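Local structure of protein BCL9 homolog (Drosophila melanogaster, 3ZPV) at residues L[8-14]-L[30-35]. The protein takes part in Wnt signal transduction as a transcriptional coactivator of the BCL9 family, represented here by its HD1 domain. Sequence-based numbering, arbitrary orientation.
Sequences FVFSTQL and IIAYHC
Phe10 lies between two residues of helix 30-35: CD2 of His34 sits over one face of the Phe10 ring and CD1 of Ile30 over the other, while Ile31 CD1 and Ile30 O come to the edge. The His34 ring turns its edge to Phe10, centroids 4.8 Å apart and planes at 68°, and takes Phe8 CB squarely over one face, 4.0 Å from the ring centroid. Phe8 in turn directs its ring edge at that histidine, centroids 5.4 Å apart, and receives Ile31 CG2 over a face. Through this aromatic cluster, strand 8-10 of the HD1 domain packs across helix 30-35, axes at 91°; the strand also joins a parallel beta ladder with another protein's chain. CG of His34 stands opposite the main-chain nitrogen (chi1 -166°), which carries NE2 to Val9 O for a hydrogen bond of 2.9 Å; the acceptor lies in the imidazole plane, the donor above the carbonyl plane. A leucine in place of His34, lacking the N-H, would probably leave Val9 O short of a side-chain partner and the Phe10 face less well packed. Leu14 splits its methyls, CD2 3.8 Å from His34 CD2 and CD1 at the Tyr33 ring edge, 3.9 Å from CE2.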
ATOM      1  N   PHE L   8       7.426   3.924  -6.354  1.00 27.98           N
ATOM      2  CA  PHE L   8       6.194   4.534  -6.768  1.00 26.69           C
ATOM      3  C   PHE L   8       5.243   4.444  -5.606  1.00 28.89           C
ATOM      4  O   PHE L   8       4.980   3.330  -5.075  1.00 31.18           O
ATOM      5  CB  PHE L   8       5.648   3.835  -7.989  1.00 25.75           C
ATOM      6  CG  PHE L   8       6.573   3.891  -9.153  1.00 26.82           C
ATOM      7  CD1 PHE L   8       7.608   2.975  -9.272  1.00 26.72           C
ATOM      8  CD2 PHE L   8       6.425   4.861 -10.139  1.00 27.72           C
ATOM      9  CE1 PHE L   8       8.473   3.002 -10.365  1.00 26.83           C
ATOM     10  CE2 PHE L   8       7.290   4.899 -11.235  1.00 27.96           C
ATOM     11  CZ  PHE L   8       8.308   3.959 -11.351  1.00 27.15           C
ATOM     12  N   VAL L   9       4.721   5.607  -5.204  1.00 27.76           N
ATOM     13  CA  VAL L   9       3.906   5.710  -4.002  1.00 27.15           C
ATOM     14  C   VAL L   9       2.423   5.646  -4.342  1.00 27.23           C
ATOM     15  O   VAL L   9       1.953   6.342  -5.212  1.00 27.84           O
ATOM     16  CB  VAL L   9       4.192   7.009  -3.271  1.00 27.35           C
ATOM     17  CG1 VAL L   9       3.304   7.154  -2.050  1.00 28.18           C
ATOM     18  CG2 VAL L   9       5.650   7.066  -2.836  1.00 28.56           C
ATOM     19  N   PHE L  10       1.684   4.792  -3.642  1.00 27.08           N
ATOM     20  CA  PHE L  10       0.267   4.614  -3.890  1.00 25.84           C
ATOM     21  C   PHE L  10      -0.497   4.910  -2.632  1.00 27.09           C
ATOM     22  O   PHE L  10      -0.231   4.315  -1.572  1.00 24.21           O
ATOM     23  CB  PHE L  10      -0.055   3.153  -4.246  1.00 26.00           C
ATOM     24  CG  PHE L  10       0.457   2.705  -5.588  1.00 24.39           C
ATOM     25  CD1 PHE L  10       1.786   2.327  -5.740  1.00 24.69           C
ATOM     26  CD2 PHE L  10      -0.392   2.612  -6.670  1.00 22.39           C
ATOM     27  CE1 PHE L  10       2.253   1.904  -6.972  1.00 25.03           C
ATOM     28  CE2 PHE L  10       0.073   2.191  -7.894  1.00 22.72           C
ATOM     29  CZ  PHE L  10       1.397   1.840  -8.054  1.00 23.25           C
ATOM     30  N   SER L  11      -1.506   5.773  -2.751  1.00 28.71           N
ATOM     31  CA  SER L  11      -2.530   5.870  -1.699  1.00 27.86           C
ATOM     32  C   SER L  11      -3.441   4.656  -1.812  1.00 25.96           C
ATOM     33  O   SER L  11      -3.349   3.894  -2.767  1.00 25.71           O
ATOM     34  CB  SER L  11      -3.316   7.136  -1.878  1.00 29.59           C
ATOM     35  OG  SER L  11      -4.072   7.064  -3.067  1.00 34.32           O
ATOM     36  N   THR L  12      -4.275   4.425  -0.817  1.00 26.86           N
ATOM     37  CA  THR L  12      -5.234   3.334  -0.877  1.00 27.90           C
ATOM     38  C   THR L  12      -6.075   3.446  -2.134  1.00 33.04           C
ATOM     39  O   THR L  12      -6.282   2.465  -2.856  1.00 34.27           O
ATOM     40  CB  THR L  12      -6.160   3.330   0.339  1.00 27.16           C
ATOM     41  OG1 THR L  12      -5.402   3.024   1.509  1.00 27.24           O
ATOM     42  CG2 THR L  12      -7.317   2.292   0.182  1.00 27.91           C
ATOM     43  N   GLN L  13      -6.554   4.649  -2.409  1.00 37.51           N
ATOM     44  CA  GLN L  13      -7.429   4.878  -3.562  1.00 41.54           C
ATOM     45  C   GLN L  13      -6.711   4.518  -4.847  1.00 35.38           C
ATOM     46  O   GLN L  13      -7.237   3.805  -5.702  1.00 37.68           O
ATOM     47  CB  GLN L  13      -7.874   6.336  -3.570  1.00 49.33           C
ATOM     48  CG  GLN L  13      -9.009   6.695  -4.522  1.00 58.32           C
ATOM     49  CD  GLN L  13      -9.059   8.238  -4.653  1.00 66.34           C
ATOM     50  OE1 GLN L  13      -9.139   8.805  -3.613  1.00 72.20           O
ATOM     51  NE2 GLN L  13      -8.943   8.915  -5.834  1.00 70.21           N
ATOM     52  N   LEU L  14      -5.499   5.025  -4.986  1.00 33.38           N
ATOM     53  CA  LEU L  14      -4.707   4.782  -6.186  1.00 32.13           C
ATOM     54  C   LEU L  14      -4.355   3.277  -6.344  1.00 31.48           C
ATOM     55  O   LEU L  14      -4.419   2.742  -7.443  1.00 29.59           O
ATOM     56  CB  LEU L  14      -3.447   5.637  -6.155  1.00 30.61           C
ATOM     57  CG  LEU L  14      -2.753   5.848  -7.499  1.00 33.21           C
ATOM     58  CD1 LEU L  14      -3.658   6.610  -8.447  1.00 34.68           C
ATOM     59  CD2 LEU L  14      -1.441   6.595  -7.303  1.00 32.97           C
ATOM     60  N   ILE L  30       0.493  -2.619 -11.586  1.00 34.04           N
ATOM     61  CA  ILE L  30       0.074  -1.329 -11.016  1.00 31.69           C
ATOM     62  C   ILE L  30       1.107  -0.231 -11.253  1.00 31.64           C
ATOM     63  O   ILE L  30       0.780   0.947 -11.188  1.00 31.63           O
ATOM     64  CB  ILE L  30      -0.281  -1.410  -9.516  1.00 29.51           C
ATOM     65  CG1 ILE L  30       0.883  -1.992  -8.700  1.00 30.40           C
ATOM     66  CG2 ILE L  30      -1.525  -2.244  -9.323  1.00 29.19           C
ATOM     67  CD1 ILE L  30       0.689  -1.851  -7.206  1.00 29.59           C
ATOM     68  N   ILE L  31       2.354  -0.618 -11.505  1.00 34.43           N
ATOM     69  CA  ILE L  31       3.416   0.356 -11.798  1.00 34.38           C
ATOM     70  C   ILE L  31       3.146   0.992 -13.143  1.00 34.01           C
ATOM     71  O   ILE L  31       3.217   2.205 -13.287  1.00 34.56           O
ATOM     72  CB  ILE L  31       4.826  -0.284 -11.769  1.00 33.58           C
ATOM     73  CG1 ILE L  31       5.141  -0.874 -10.389  1.00 32.88           C
ATOM     74  CG2 ILE L  31       5.891   0.735 -12.114  1.00 35.99           C
ATOM     75  CD1 ILE L  31       4.994   0.070  -9.213  1.00 31.52           C
ATOM     76  N   ALA L  32       2.809   0.174 -14.128  1.00 37.61           N
ATOM     77  CA  ALA L  32       2.424   0.690 -15.445  1.00 40.09           C
ATOM     78  C   ALA L  32       1.275   1.694 -15.331  1.00 40.39           C
ATOM     79  O   ALA L  32       1.276   2.741 -16.000  1.00 44.07           O
ATOM     80  CB  ALA L  32       2.045  -0.458 -16.375  1.00 42.16           C
ATOM     81  N   TYR L  33       0.296   1.364 -14.492  1.00 39.98           N
ATOM     82  CA  TYR L  33      -0.849   2.246 -14.268  1.00 40.16           C
ATOM     83  C   TYR L  33      -0.415   3.569 -13.664  1.00 40.01           C
ATOM     84  O   TYR L  33      -0.896   4.630 -14.046  1.00 39.95           O
ATOM     85  CB  TYR L  33      -1.874   1.562 -13.357  1.00 40.66           C
ATOM     86  CG  TYR L  33      -2.999   2.469 -12.874  1.00 39.97           C
ATOM     87  CD1 TYR L  33      -4.128   2.680 -13.640  1.00 37.78           C
ATOM     88  CD2 TYR L  33      -2.932   3.091 -11.639  1.00 41.84           C
ATOM     89  CE1 TYR L  33      -5.151   3.501 -13.205  1.00 39.62           C
ATOM     90  CE2 TYR L  33      -3.958   3.915 -11.188  1.00 44.86           C
ATOM     91  CZ  TYR L  33      -5.063   4.126 -11.984  1.00 43.82           C
ATOM     92  OH  TYR L  33      -6.089   4.961 -11.555  1.00 45.20           O
ATOM     93  N   HIS L  34       0.486   3.488 -12.691  1.00 42.98           N
ATOM     94  CA  HIS L  34       0.978   4.662 -11.965  1.00 43.01           C
ATOM     95  C   HIS L  34       1.654   5.651 -12.922  1.00 42.84           C
ATOM     96  O   HIS L  34       1.427   6.853 -12.807  1.00 45.69           O
ATOM     97  CB  HIS L  34       1.963   4.219 -10.879  1.00 40.33           C
ATOM     98  CG  HIS L  34       2.284   5.263  -9.853  1.00 36.88           C
ATOM     99  ND1 HIS L  34       3.087   6.355 -10.121  1.00 36.57           N
ATOM    100  CD2 HIS L  34       1.946   5.355  -8.546  1.00 35.60           C
ATOM    101  CE1 HIS L  34       3.208   7.089  -9.026  1.00 36.42           C
ATOM    102  NE2 HIS L  34       2.531   6.500  -8.054  1.00 36.55           N
ATOM    103  N   CYS L  35       2.427   5.135 -13.867  1.00 44.94           N
ATOM    104  CA  CYS L  35       3.179   5.954 -14.826  1.00 55.76           C
ATOM    105  C   CYS L  35       2.316   6.808 -15.739  1.00 63.08           C
ATOM    106  O   CYS L  35       2.782   7.825 -16.259  1.00 66.21           O
ATOM    107  CB  CYS L  35       4.060   5.082 -15.708  1.00 57.26           C
ATOM    108  SG  CYS L  35       5.465   4.424 -14.800  1.00 63.19           S
TER